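DUF871 domain-containing protein (PDB 2P0O) has no experimentally established function but probably acts as a 6-phospho-N-acetylmuramidase, a glycosidase of bacterial cell-wall sugar recycling. Local coordinates at residues R270-S275 with Q320-D325; E298-G303 with V324-D329; G12-N17 with R49-D54; I34-H39 with I66-S71. All coordinates share one frame; numbering follows the deposited sequence.

The four contacts fall into two pairs at opposite ends of the molecule. Contacts 3 and 4 come first along the chain and belong to the N-terminal TIM barrel. Their centres are about 13 Å apart, and helix 48-62, which carries one side of contact 3, links the two neighbouring barrel strands of contact 4. Contacts 1 and 2 follow in the C-terminal region, with centres about 9 Å apart. They share Val-324 and Asp-325 and lie on one antiparallel sheet and the chain leading into and out of it. The centres of contacts 1 and 4 are about 43 Å apart and those of contacts 2 and 3 about 51 Å, so each pair joins parts of its own region and neither bridges the two.

Contact 1. Residues R270-S275 with Q320-D325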
loop_
_atom_site.group_PDB
_atom_site.type_symbol
_atom_site.label_atom_id
_atom_site.label_comp_id
_atom_site.label_asym_id
_atom_site.label_seq_id
_atom_site.Cartn_x
_atom_site.Cartn_y
_atom_site.Cartn_z
ATOM N N ARG A 270 20.786 13.749 6.448
ATOM C CA ARG A 270 19.885 13.431 7.541
ATOM C C ARG A 270 18.676 14.372 7.485
ATOM O O ARG A 270 17.546 13.934 7.585
ATOM C CB ARG A 270 20.623 13.616 8.887
ATOM C CG ARG A 270 19.854 13.116 10.097
ATOM C CD ARG A 270 20.585 13.484 11.373
ATOM N NE ARG A 270 20.706 14.938 11.477
ATOM C CZ ARG A 270 21.303 15.555 12.487
ATOM N NH1 ARG A 270 21.364 16.870 12.500
ATOM N NH2 ARG A 270 21.830 14.858 13.485
ATOM N N ASP A 271 18.934 15.669 7.311
ATOM C CA ASP A 271 17.956 16.710 7.628
ATOM C C ASP A 271 17.044 17.110 6.470
ATOM O O ASP A 271 15.976 17.702 6.704
ATOM C CB ASP A 271 18.688 17.989 8.059
ATOM C CG ASP A 271 19.368 17.856 9.382
ATOM O OD1 ASP A 271 18.954 16.997 10.181
ATOM O OD2 ASP A 271 20.312 18.650 9.625
ATOM N N VAL A 272 17.510 16.862 5.240
ATOM C CA VAL A 272 16.910 17.437 4.033
ATOM C C VAL A 272 17.008 16.454 2.885
ATOM O O VAL A 272 17.897 15.590 2.845
ATOM C CB VAL A 272 17.623 18.758 3.574
ATOM C CG1 VAL A 272 17.413 19.929 4.577
ATOM C CG2 VAL A 272 19.119 18.546 3.327
ATOM N N LEU A 273 16.084 16.585 1.951
ATOM C CA LEU A 273 16.255 16.026 0.619
ATOM C C LEU A 273 17.024 17.078 -0.185
ATOM O O LEU A 273 16.736 18.274 -0.070
ATOM C CB LEU A 273 14.885 15.773 -0.042
ATOM C CG LEU A 273 14.048 14.627 0.510
ATOM C CD1 LEU A 273 12.726 14.475 -0.285
ATOM C CD2 LEU A 273 14.825 13.251 0.554
ATOM N N ARG A 274 18.001 16.659 -0.970
ATOM C CA ARG A 274 18.793 17.619 -1.758
ATOM C C ARG A 274 18.681 17.344 -3.240
ATOM O O ARG A 274 19.051 16.254 -3.710
ATOM C CB ARG A 274 20.289 17.614 -1.379
ATOM C CG ARG A 274 20.615 17.812 0.079
ATOM C CD ARG A 274 22.134 17.662 0.296
ATOM N NE ARG A 274 22.884 18.772 -0.339
ATOM C CZ ARG A 274 24.208 18.797 -0.503
ATOM N NH1 ARG A 274 24.796 19.867 -1.055
ATOM N NH2 ARG A 274 24.954 17.791 -0.068
ATOM N N SER A 275 18.210 18.341 -3.985
ATOM C CA SER A 275 18.037 18.189 -5.425
ATOM C C SER A 275 19.380 18.357 -6.075
ATOM O O SER A 275 19.970 19.442 -6.075
ATOM C CB SER A 275 17.038 19.178 -5.993
ATOM O OG SER A 275 17.030 19.090 -7.417
ATOM N N GLN A 320 16.183 22.197 -1.660
ATOM C CA GLN A 320 16.005 21.215 -0.611
ATOM C C GLN A 320 14.538 21.105 -0.195
ATOM O O GLN A 320 13.732 22.059 -0.363
ATOM C CB GLN A 320 16.821 21.606 0.595
ATOM C CG GLN A 320 18.318 21.784 0.329
ATOM C CD GLN A 320 19.086 22.007 1.599
ATOM O OE1 GLN A 320 18.505 22.364 2.629
ATOM N NE2 GLN A 320 20.384 21.809 1.546
ATOM N N VAL A 321 14.196 19.944 0.330
ATOM C CA VAL A 321 12.967 19.766 1.073
ATOM C C VAL A 321 13.407 19.278 2.451
ATOM O O VAL A 321 14.175 18.293 2.551
ATOM C CB VAL A 321 12.061 18.705 0.397
ATOM C CG1 VAL A 321 10.705 18.578 1.119
ATOM C CG2 VAL A 321 11.853 19.027 -1.106
ATOM N N THR A 322 12.913 19.939 3.499
ATOM C CA THR A 322 13.230 19.547 4.870
ATOM C C THR A 322 12.559 18.273 5.346
ATOM O O THR A 322 11.352 18.062 5.116
ATOM C CB THR A 322 13.062 20.705 5.898
ATOM O OG1 THR A 322 11.696 21.130 5.998
ATOM C CG2 THR A 322 13.953 21.904 5.500
ATOM N N LEU A 323 13.354 17.411 5.994
ATOM C CA LEU A 323 12.859 16.146 6.513
ATOM C C LEU A 323 12.526 16.270 7.990
ATOM O O LEU A 323 11.838 15.422 8.546
ATOM C CB LEU A 323 13.883 15.035 6.282
ATOM C CG LEU A 323 14.083 14.655 4.795
ATOM C CD1 LEU A 323 15.173 13.578 4.638
ATOM C CD2 LEU A 323 12.767 14.193 4.153
ATOM N N VAL A 324 13.019 17.351 8.606
ATOM C CA VAL A 324 12.841 17.673 10.012
ATOM C C VAL A 324 12.584 19.200 10.107
ATOM O O VAL A 324 12.808 19.918 9.152
ATOM C CB VAL A 324 14.115 17.281 10.838
ATOM C CG1 VAL A 324 14.466 15.796 10.667
ATOM C CG2 VAL A 324 15.349 18.111 10.415
ATOM N N ASP A 325 12.137 19.692 11.266
ATOM C CA ASP A 325 11.979 21.132 11.488
ATOM C C ASP A 325 13.353 21.790 11.557
ATOM O O ASP A 325 14.174 21.463 12.431
ATOM C CB ASP A 325 11.228 21.395 12.796
ATOM C CG ASP A 325 9.760 21.008 12.729
ATOM O OD1 ASP A 325 9.274 20.589 11.646
ATOM O OD2 ASP A 325 9.076 21.120 13.777
#
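Leu-273 and Val-321 are tied by two backbone hydrogen bonds: Leu-273 N donates to Val-321 O at 2.6 Å, and Val-321 N donates back to Leu-273 O at 3.1 Å. A third follows where strand 319-322 has already given way to loop, with Leu-323 N 2.7 Å from Asp-271 O. Farther out, Asp-271 OD1 takes the proton of Arg-270 NE at 3.0 Å in a salt bridge between sequence neighbours, the nitrogen standing above the carboxylate plane. The same OD1 rests against the CG2 methyl of Val-324.

The bonds join strand 272-275, an outermost strand of the four-stranded antiparallel sheet in the C-terminal region, to strand 319-322, the paired residues 272-275 and 320-322 running 170° apart.

One face is apolar. Leu-273 CB lies 4.1 Å from Val-321 CB, while Leu-273 CG meets Leu-323 CD2 at 3.9 Å, the two leucines crossing at about a right angle. Phe-355 of strand 354-359 packs on both Leu-273 and Val-321, which suits bulky hydrocarbon here.

The other face carries Val-272, Arg-274, Gln-320 and Thr-322. Gln-320 is extended beyond CG (chi2 -173°), which lays its amide against both methyls of Val-272, with Gln-320 OE1 3.3 Å from Val-272 CG1. Its NE2 is bonded to Glu-318, the acid that also pairs with Arg-274, so a long amide can serve packing and polar network together.

Contact 2. Residues E298-G303 with V324-D329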
loop_
_atom_site.group_PDB
_atom_site.type_symbol
_atom_site.label_atom_id
_atom_site.label_comp_id
_atom_site.label_asym_id
_atom_site.label_seq_id
_atom_site.Cartn_x
_atom_site.Cartn_y
_atom_site.Cartn_z
ATOM N N GLU A 298 12.001 32.252 6.009
ATOM C CA GLU A 298 11.301 31.938 7.257
ATOM C C GLU A 298 11.716 30.583 7.835
ATOM O O GLU A 298 12.502 29.858 7.226
ATOM C CB GLU A 298 9.794 31.983 7.017
ATOM C CG GLU A 298 9.365 33.285 6.423
ATOM C CD GLU A 298 9.376 34.408 7.452
ATOM O OE1 GLU A 298 8.341 34.560 8.138
ATOM O OE2 GLU A 298 10.398 35.135 7.576
ATOM N N ALA A 299 11.181 30.246 9.009
ATOM C CA ALA A 299 11.399 28.920 9.597
ATOM C C ALA A 299 11.108 27.813 8.565
ATOM O O ALA A 299 10.326 28.017 7.626
ATOM C CB ALA A 299 10.532 28.761 10.837
ATOM N N ARG A 300 11.712 26.639 8.719
ATOM C CA ARG A 300 11.541 25.580 7.726
ATOM C C ARG A 300 10.972 24.285 8.328
ATOM O O ARG A 300 11.695 23.270 8.426
ATOM C CB ARG A 300 12.873 25.321 7.014
ATOM C CG ARG A 300 13.403 26.560 6.276
ATOM C CD ARG A 300 14.840 26.402 5.857
ATOM N NE ARG A 300 15.749 26.550 6.998
ATOM C CZ ARG A 300 16.971 26.018 7.069
ATOM N NH1 ARG A 300 17.457 25.277 6.062
ATOM N NH2 ARG A 300 17.713 26.227 8.156
ATOM N N PRO A 301 9.689 24.308 8.759
ATOM C CA PRO A 301 9.143 23.070 9.337
ATOM C C PRO A 301 9.168 21.918 8.340
ATOM O O PRO A 301 9.343 22.138 7.118
ATOM C CB PRO A 301 7.710 23.460 9.778
ATOM C CG PRO A 301 7.368 24.675 8.968
ATOM C CD PRO A 301 8.703 25.405 8.782
ATOM N N VAL A 302 9.059 20.700 8.850
ATOM C CA VAL A 302 9.110 19.512 8.003
ATOM C C VAL A 302 8.259 19.690 6.736
ATOM O O VAL A 302 7.102 20.069 6.797
ATOM C CB VAL A 302 8.785 18.175 8.792
ATOM C CG1 VAL A 302 7.429 18.248 9.498
ATOM C CG2 VAL A 302 8.850 16.971 7.850
ATOM N N GLY A 303 8.873 19.476 5.588
ATOM C CA GLY A 303 8.164 19.531 4.300
ATOM C C GLY A 303 8.426 20.804 3.540
ATOM O O GLY A 303 8.030 20.921 2.400
ATOM N N VAL A 324 13.019 17.351 8.606
ATOM C CA VAL A 324 12.841 17.673 10.012
ATOM C C VAL A 324 12.584 19.200 10.107
ATOM O O VAL A 324 12.808 19.918 9.152
ATOM C CB VAL A 324 14.115 17.281 10.838
ATOM C CG1 VAL A 324 14.466 15.796 10.667
ATOM C CG2 VAL A 324 15.349 18.111 10.415
ATOM N N ASP A 325 12.137 19.692 11.266
ATOM C CA ASP A 325 11.979 21.132 11.488
ATOM C C ASP A 325 13.353 21.790 11.557
ATOM O O ASP A 325 14.174 21.463 12.431
ATOM C CB ASP A 325 11.228 21.395 12.796
ATOM C CG ASP A 325 9.760 21.008 12.729
ATOM O OD1 ASP A 325 9.274 20.589 11.646
ATOM O OD2 ASP A 325 9.076 21.120 13.777
ATOM N N LEU A 326 13.596 22.720 10.642
ATOM C CA LEU A 326 14.824 23.506 10.642
ATOM C C LEU A 326 14.527 24.981 10.924
ATOM O O LEU A 326 13.464 25.505 10.577
ATOM C CB LEU A 326 15.614 23.314 9.335
ATOM C CG LEU A 326 16.360 21.973 9.203
ATOM C CD1 LEU A 326 17.092 21.849 7.862
ATOM C CD2 LEU A 326 17.399 21.845 10.318
ATOM N N PRO A 327 15.466 25.660 11.592
ATOM C CA PRO A 327 15.189 27.050 11.885
ATOM C C PRO A 327 15.398 27.968 10.648
ATOM O O PRO A 327 15.978 27.538 9.635
ATOM C CB PRO A 327 16.179 27.353 13.009
ATOM C CG PRO A 327 17.385 26.438 12.692
ATOM C CD PRO A 327 16.785 25.204 12.093
ATOM N N LYS A 328 14.882 29.195 10.734
ATOM C CA LYS A 328 15.131 30.299 9.796
ATOM C C LYS A 328 16.619 30.444 9.450
ATOM O O LYS A 328 17.470 30.380 10.340
ATOM C CB LYS A 328 14.686 31.593 10.497
ATOM C CG LYS A 328 14.711 32.848 9.658
ATOM C CD LYS A 328 15.377 34.022 10.369
ATOM C CE LYS A 328 14.571 34.524 11.561
ATOM N NZ LYS A 328 13.296 35.173 11.149
ATOM N N ASP A 329 16.925 30.671 8.170
ATOM C CA ASP A 329 18.290 30.941 7.704
ATOM C C ASP A 329 18.219 32.040 6.622
ATOM O O ASP A 329 17.580 31.845 5.582
ATOM C CB ASP A 329 18.914 29.632 7.171
ATOM C CG ASP A 329 20.404 29.757 6.819
ATOM O OD1 ASP A 329 20.822 30.769 6.222
ATOM O OD2 ASP A 329 21.172 28.800 7.086
HETATM O O HOH W 1 15.078 29.898 6.065
HETATM O O HOH W 2 13.340 36.442 7.930
#
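Arg-300 and Leu-326 form a single antiparallel bridge of the hydrogen-bonded kind: Arg-300 N donates to Leu-326 O at 2.8 Å, and Leu-326 N donates to Arg-300 O at 3.0 Å. The two segments run nearly opposite ways, yet neither is a regular strand. Pro-301 and Pro-327 each follow a bridge residue, a position whose N-H in an antiparallel ladder would point away from the partner, so proline is tolerated there. Past Pro-301 a side chain replaces a carbonyl as acceptor, Asp-325 OD1 taking the proton of Val-302 N at 2.8 Å. At the other end a water accepts from Asp-329 N and lies 2.8 Å from Glu-298 O.

The Arg-300 side chain does most of the remaining work. A bend at chi3 (-75°) swings its guanidinium round to Pro-327 O, which is bonded by Arg-300 NE at 2.8 Å and by NH2 at 2.6 Å, the oxygen lying close to the guanidinium plane. Leu-326 CB sits over the centre of one face, and Asp-329 CB, 3.7 Å from Arg-300 NH2, lies over the opposite one. Sandwiched and doubly bonded, the group has little freedom to turn. Asp-329 OD2 lies well out of the guanidinium plane and can act on Arg-300 through charge alone; the carboxylate's salt bridge is to Lys-331.

Gly-303, with its positive phi, leads directly into strand 304-308, and residues 324-329 continue from strand 319-322. The arrangement is that of the open end of a beta-hairpin, where pairing between adjacent antiparallel strands carries on irregularly into the flanking chain.

Contact 3. Residues G12-N17 with R49-D54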
loop_
_atom_site.group_PDB
_atom_site.type_symbol
_atom_site.label_atom_id
_atom_site.label_comp_id
_atom_site.label_asym_id
_atom_site.label_seq_id
_atom_site.Cartn_x
_atom_site.Cartn_y
_atom_site.Cartn_z
ATOM N N GLY A 12 -20.523 -8.819 -0.051
ATOM C CA GLY A 12 -21.750 -8.646 0.724
ATOM C C GLY A 12 -22.715 -7.741 -0.020
ATOM O O GLY A 12 -23.853 -7.512 0.405
ATOM N N GLU A 13 -22.256 -7.237 -1.153
ATOM C CA GLU A 13 -23.069 -6.391 -2.021
ATOM C C GLU A 13 -22.876 -6.845 -3.486
ATOM O O GLU A 13 -21.899 -7.533 -3.809
ATOM C CB GLU A 13 -22.667 -4.916 -1.798
ATOM C CG GLU A 13 -23.182 -4.285 -0.444
ATOM C CD GLU A 13 -22.106 -4.151 0.676
ATOM O OE1 GLU A 13 -20.880 -4.055 0.380
ATOM O OE2 GLU A 13 -22.512 -4.115 1.873
ATOM N N GLU A 14 -23.804 -6.489 -4.367
ATOM C CA GLU A 14 -23.676 -6.860 -5.788
ATOM C C GLU A 14 -22.503 -6.101 -6.422
ATOM O O GLU A 14 -22.280 -4.922 -6.094
ATOM C CB GLU A 14 -24.987 -6.623 -6.547
ATOM C CG GLU A 14 -24.971 -7.029 -8.036
ATOM C CD GLU A 14 -24.600 -8.499 -8.270
ATOM O OE1 GLU A 14 -25.510 -9.373 -8.181
ATOM O OE2 GLU A 14 -23.399 -8.768 -8.561
ATOM N N ILE A 15 -21.734 -6.792 -7.272
ATOM C CA ILE A 15 -20.542 -6.199 -7.897
ATOM C C ILE A 15 -20.948 -5.102 -8.879
ATOM O O ILE A 15 -21.417 -5.400 -9.967
ATOM C CB ILE A 15 -19.639 -7.247 -8.612
ATOM C CG1 ILE A 15 -19.359 -8.454 -7.704
ATOM C CG2 ILE A 15 -18.311 -6.604 -9.036
ATOM C CD1 ILE A 15 -18.520 -9.556 -8.365
ATOM N N THR A 16 -20.777 -3.844 -8.465
ATOM C CA THR A 16 -21.132 -2.674 -9.276
ATOM C C THR A 16 -20.191 -2.507 -10.457
ATOM O O THR A 16 -19.126 -3.164 -10.509
ATOM C CB THR A 16 -21.079 -1.375 -8.461
ATOM O OG1 THR A 16 -19.750 -1.181 -7.972
ATOM C CG2 THR A 16 -22.047 -1.417 -7.284
ATOM N N ASN A 17 -20.565 -1.597 -11.400
ATOM C CA ASN A 17 -19.669 -1.295 -12.516
ATOM C C ASN A 17 -18.457 -0.500 -12.033
ATOM O O ASN A 17 -17.322 -0.724 -12.505
ATOM C CB ASN A 17 -20.447 -0.588 -13.617
ATOM C CG ASN A 17 -21.556 -1.484 -14.184
ATOM O OD1 ASN A 17 -21.481 -2.714 -14.076
ATOM N ND2 ASN A 17 -22.582 -0.874 -14.791
ATOM N N ARG A 49 -22.739 -17.437 -4.304
ATOM C CA ARG A 49 -22.057 -18.370 -5.216
ATOM C C ARG A 49 -21.928 -17.774 -6.618
ATOM O O ARG A 49 -20.863 -17.944 -7.256
ATOM C CB ARG A 49 -22.770 -19.735 -5.278
ATOM C CG ARG A 49 -21.832 -20.891 -5.694
ATOM C CD ARG A 49 -22.618 -22.141 -6.086
ATOM N NE ARG A 49 -21.778 -23.344 -6.144
ATOM C CZ ARG A 49 -21.097 -23.750 -7.216
ATOM N NH1 ARG A 49 -20.372 -24.861 -7.149
ATOM N NH2 ARG A 49 -21.134 -23.057 -8.353
ATOM N N GLN A 50 -23.010 -17.067 -7.084
ATOM C CA GLN A 50 -22.956 -16.414 -8.389
ATOM C C GLN A 50 -22.078 -15.165 -8.367
ATOM O O GLN A 50 -21.399 -14.860 -9.344
ATOM C CB GLN A 50 -24.309 -16.069 -8.979
ATOM C CG GLN A 50 -24.258 -16.041 -10.512
ATOM C CD GLN A 50 -24.929 -14.805 -11.171
ATOM O OE1 GLN A 50 -25.975 -14.936 -11.885
ATOM N NE2 GLN A 50 -24.322 -13.592 -10.954
ATOM N N ARG A 51 -22.073 -14.461 -7.228
ATOM C CA ARG A 51 -21.160 -13.327 -7.010
ATOM C C ARG A 51 -19.682 -13.742 -7.130
ATOM O O ARG A 51 -18.866 -13.045 -7.723
ATOM C CB ARG A 51 -21.428 -12.662 -5.651
ATOM C CG ARG A 51 -22.595 -11.675 -5.694
ATOM C CD ARG A 51 -22.910 -11.073 -4.351
ATOM N NE ARG A 51 -24.295 -10.610 -4.329
ATOM C CZ ARG A 51 -24.896 -10.020 -3.296
ATOM N NH1 ARG A 51 -24.249 -9.791 -2.159
ATOM N NH2 ARG A 51 -26.164 -9.649 -3.408
ATOM N N LEU A 52 -19.341 -14.885 -6.546
ATOM C CA LEU A 52 -17.981 -15.421 -6.598
ATOM C C LEU A 52 -17.640 -15.884 -7.988
ATOM O O LEU A 52 -16.505 -15.701 -8.407
ATOM C CB LEU A 52 -17.810 -16.566 -5.599
ATOM C CG LEU A 52 -16.399 -16.967 -5.042
ATOM C CD1 LEU A 52 -15.675 -15.813 -4.325
ATOM C CD2 LEU A 52 -16.510 -18.164 -4.097
ATOM N N THR A 53 -18.644 -16.482 -8.727
ATOM C CA THR A 53 -18.469 -16.870 -10.104
ATOM C C THR A 53 -18.219 -15.634 -10.969
ATOM O O THR A 53 -17.405 -15.685 -11.889
ATOM C CB THR A 53 -19.659 -17.750 -10.661
ATOM O OG1 THR A 53 -19.886 -18.850 -9.733
ATOM C CG2 THR A 53 -19.317 -18.304 -12.079
ATOM N N ASP A 54 -18.913 -14.522 -10.691
ATOM C CA ASP A 54 -18.681 -13.199 -11.432
ATOM C C ASP A 54 -17.275 -12.637 -11.142
ATOM O O ASP A 54 -16.593 -12.136 -12.061
ATOM C CB ASP A 54 -19.698 -12.127 -11.023
ATOM C CG ASP A 54 -21.128 -12.503 -11.344
ATOM O OD1 ASP A 54 -21.402 -13.095 -12.445
ATOM O OD2 ASP A 54 -22.001 -12.192 -10.478
#
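Arg-51 lays its guanidinium flat against the peptide that joins Glu-13 to Glu-14. Glu-13 C stands 3.5 Å above the guanidinium plane, toward the rim, and Glu-14 N lies 3.8 Å above it, over the centre. An extended chain (chi2 177°) lets arginine span the gap from helix to loop. Its NH1 passes 3.3 Å from Gly-12 C and hydrogen-bonds to Leu-11 O, while Tyr-48 makes a cation-pi contact with Arg-51.

Glu-14 comes near without forming a salt bridge: its OE1 is 4.2 Å from Arg-51 NE, and the two planes are 68° apart. A bend at chi2 (57°) folds the carboxylate back, so that OE2 accepts from the backbone N of Ile-15 at 2.9 Å. That oxygen is also 4.2 Å from Asp-54 OD2, a like-charge approach that the nearby arginine probably eases. Asp-54 OD2 receives a weak bond from Gln-50 NE2 within the helix.

Ile-15 supplies the apolar part of the contact. Its CD1 tip reaches the helix, 3.6 Å from Arg-51 O and 3.9 Å from Asp-54 CB.

The loop follows barrel strand 4-8 and ends at Thr-16, the N-cap of helix 17-28. It lies against the early turns of helix 48-62, whose Leu-52 packs on Leu-11 and on Leu-91 of helix 86-91.

Contact 4. Residues I34-H39 with I66-S71; sequences IFTSLH and IMVDIS
Phe-35 reaches Met-67 and Asp-69 of the neighbouring strand with one side of its ring. From CB, which projects into the barrel, CG is set anti to the backbone N (chi1 176°), directing the ring toward the C-terminal end of the strands. CD1 comes to 3.8 Å from CG of Met-67, a selenomethionine here. Next round the ring, CE1 passes Asp-69 CB at 3.8 Å, and CZ at the tip meets the same carbon at 3.6 Å. The ring thus touches the aliphatic root of Asp-69, whose side chain runs alongside in the same direction. Farther inside, Trp-144 and Phe-177 meet this ring, so an aromatic residue fills its place well.

The backbones pair in parallel register. Met-67 N donates to Ile-34 O at 2.9 Å, Thr-36 N to Met-67 O, Asp-69 N to Thr-36 O at 2.8 Å, and Leu-38 N to Asp-69 O. Strands 33-38 and 65-70 are joined through helix 48-62, a beta-alpha-beta crossover of the TIM barrel. On the helix-facing side Thr-36 CG2 lies beside Val-68 CG2 at 3.8 Å, and Leu-38 CD1 touches Val-68 CG1; Ile-34 and Ile-66 pack on Leu-55 and Ala-59 of that helix. Thr-36 OG1 is bonded to Val-9 O, which lets a hydroxyl sit among hydrocarbons.

Inside, polarity rises toward the C-terminal strand ends. Ser-37 OG makes a weak bond to Asp-69 OD1 at 3.4 Å, and Asp-69 OD2 forms a salt bridge with Arg-97. Charged groups gathered there are consistent with the end of the barrel where TIM-barrel enzymes place their active sites.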
loop_
_atom_site.group_PDB
_atom_site.type_symbol
_atom_site.label_atom_id
_atom_site.label_comp_id
_atom_site.label_asym_id
_atom_site.label_seq_id
_atom_site.Cartn_x
_atom_site.Cartn_y
_atom_site.Cartn_z
ATOM N N ILE A 34 -6.381 -10.012 -5.304
ATOM C CA ILE A 34 -7.617 -9.686 -4.644
ATOM C C ILE A 34 -7.751 -10.514 -3.367
ATOM O O ILE A 34 -7.447 -11.721 -3.350
ATOM C CB ILE A 34 -8.846 -9.955 -5.549
ATOM C CG1 ILE A 34 -8.794 -9.073 -6.801
ATOM C CG2 ILE A 34 -10.153 -9.760 -4.747
ATOM C CD1 ILE A 34 -9.630 -9.598 -7.972
ATOM N N PHE A 35 -8.194 -9.840 -2.308
ATOM C CA PHE A 35 -8.634 -10.475 -1.064
ATOM C C PHE A 35 -10.130 -10.213 -0.901
ATOM O O PHE A 35 -10.616 -9.101 -1.154
ATOM C CB PHE A 35 -7.858 -9.923 0.145
ATOM C CG PHE A 35 -8.319 -10.459 1.483
ATOM C CD1 PHE A 35 -7.740 -11.617 2.027
ATOM C CD2 PHE A 35 -9.301 -9.781 2.232
ATOM C CE1 PHE A 35 -8.139 -12.123 3.285
ATOM C CE2 PHE A 35 -9.716 -10.271 3.496
ATOM C CZ PHE A 35 -9.126 -11.439 4.040
ATOM N N THR A 36 -10.858 -11.241 -0.482
ATOM C CA THR A 36 -12.266 -11.093 -0.172
ATOM C C THR A 36 -12.647 -11.970 1.017
ATOM O O THR A 36 -12.180 -13.113 1.141
ATOM C CB THR A 36 -13.170 -11.358 -1.412
ATOM O OG1 THR A 36 -14.528 -11.000 -1.108
ATOM C CG2 THR A 36 -13.114 -12.826 -1.869
ATOM N N SER A 37 -13.485 -11.423 1.890
ATOM C CA SER A 37 -13.937 -12.137 3.082
ATOM C C SER A 37 -15.439 -12.362 3.012
ATOM O O SER A 37 -16.216 -11.418 2.936
ATOM C CB SER A 37 -13.544 -11.378 4.366
ATOM O OG SER A 37 -13.964 -12.075 5.538
ATOM N N LEU A 38 -15.833 -13.629 3.021
ATOM C CA LEU A 38 -17.234 -14.012 2.841
ATOM C C LEU A 38 -17.935 -14.497 4.109
ATOM O O LEU A 38 -17.429 -15.387 4.810
ATOM C CB LEU A 38 -17.337 -15.105 1.788
ATOM C CG LEU A 38 -17.615 -14.708 0.343
ATOM C CD1 LEU A 38 -16.346 -14.217 -0.359
ATOM C CD2 LEU A 38 -18.199 -15.904 -0.381
ATOM N N HIS A 39 -19.098 -13.901 4.385
ATOM C CA HIS A 39 -20.058 -14.412 5.383
ATOM C C HIS A 39 -21.393 -14.688 4.687
ATOM O O HIS A 39 -22.022 -13.769 4.152
ATOM C CB HIS A 39 -20.241 -13.424 6.547
ATOM C CG HIS A 39 -18.947 -12.902 7.089
ATOM N ND1 HIS A 39 -18.250 -11.870 6.490
ATOM C CD2 HIS A 39 -18.203 -13.291 8.154
ATOM C CE1 HIS A 39 -17.137 -11.641 7.168
ATOM N NE2 HIS A 39 -17.086 -12.488 8.184
ATOM N N ILE A 66 -7.026 -14.506 -6.245
ATOM C CA ILE A 66 -8.091 -14.294 -5.279
ATOM C C ILE A 66 -7.887 -15.179 -4.056
ATOM O O ILE A 66 -7.935 -16.408 -4.142
ATOM C CB ILE A 66 -9.503 -14.602 -5.831
ATOM C CG1 ILE A 66 -9.833 -13.782 -7.082
ATOM C CG2 ILE A 66 -10.535 -14.326 -4.761
ATOM C CD1 ILE A 66 -11.210 -14.134 -7.706
HETATM N N MSE A 67 -7.661 -14.542 -2.921
HETATM C CA MSE A 67 -7.616 -15.235 -1.661
HETATM C C MSE A 67 -9.002 -15.039 -1.059
HETATM O O MSE A 67 -9.474 -13.894 -0.923
HETATM C CB MSE A 67 -6.488 -14.634 -0.806
HETATM C CG MSE A 67 -6.495 -14.980 0.707
HETATM SE SE MSE A 67 -6.369 -16.921 0.977
HETATM C CE MSE A 67 -4.595 -17.323 0.245
ATOM N N VAL A 68 -9.670 -16.135 -0.715
ATOM C CA VAL A 68 -10.983 -16.044 -0.085
ATOM C C VAL A 68 -10.917 -16.425 1.403
ATOM O O VAL A 68 -10.576 -17.564 1.769
ATOM C CB VAL A 68 -12.062 -16.930 -0.785
ATOM C CG1 VAL A 68 -13.387 -16.865 -0.040
ATOM C CG2 VAL A 68 -12.255 -16.553 -2.275
ATOM N N ASP A 69 -11.262 -15.473 2.256
ATOM C CA ASP A 69 -11.352 -15.734 3.674
ATOM C C ASP A 69 -12.805 -16.116 3.968
ATOM O O ASP A 69 -13.730 -15.334 3.755
ATOM C CB ASP A 69 -10.880 -14.515 4.467
ATOM C CG ASP A 69 -10.973 -14.715 5.975
ATOM O OD1 ASP A 69 -12.093 -14.739 6.523
ATOM O OD2 ASP A 69 -9.920 -14.824 6.623
ATOM N N ILE A 70 -12.993 -17.340 4.440
ATOM C CA ILE A 70 -14.331 -17.909 4.588
ATOM C C ILE A 70 -14.319 -18.971 5.682
ATOM O O ILE A 70 -13.337 -19.708 5.833
ATOM C CB ILE A 70 -14.814 -18.502 3.225
ATOM C CG1 ILE A 70 -16.278 -18.935 3.258
ATOM C CG2 ILE A 70 -13.898 -19.631 2.747
ATOM C CD1 ILE A 70 -16.807 -19.305 1.866
ATOM N N SER A 71 -15.400 -19.042 6.454
ATOM C CA SER A 71 -15.517 -20.073 7.475
ATOM C C SER A 71 -15.811 -21.413 6.811
ATOM O O SER A 71 -16.328 -21.458 5.687
ATOM C CB SER A 71 -16.609 -19.727 8.485
ATOM O OG SER A 71 -17.892 -20.004 7.952
#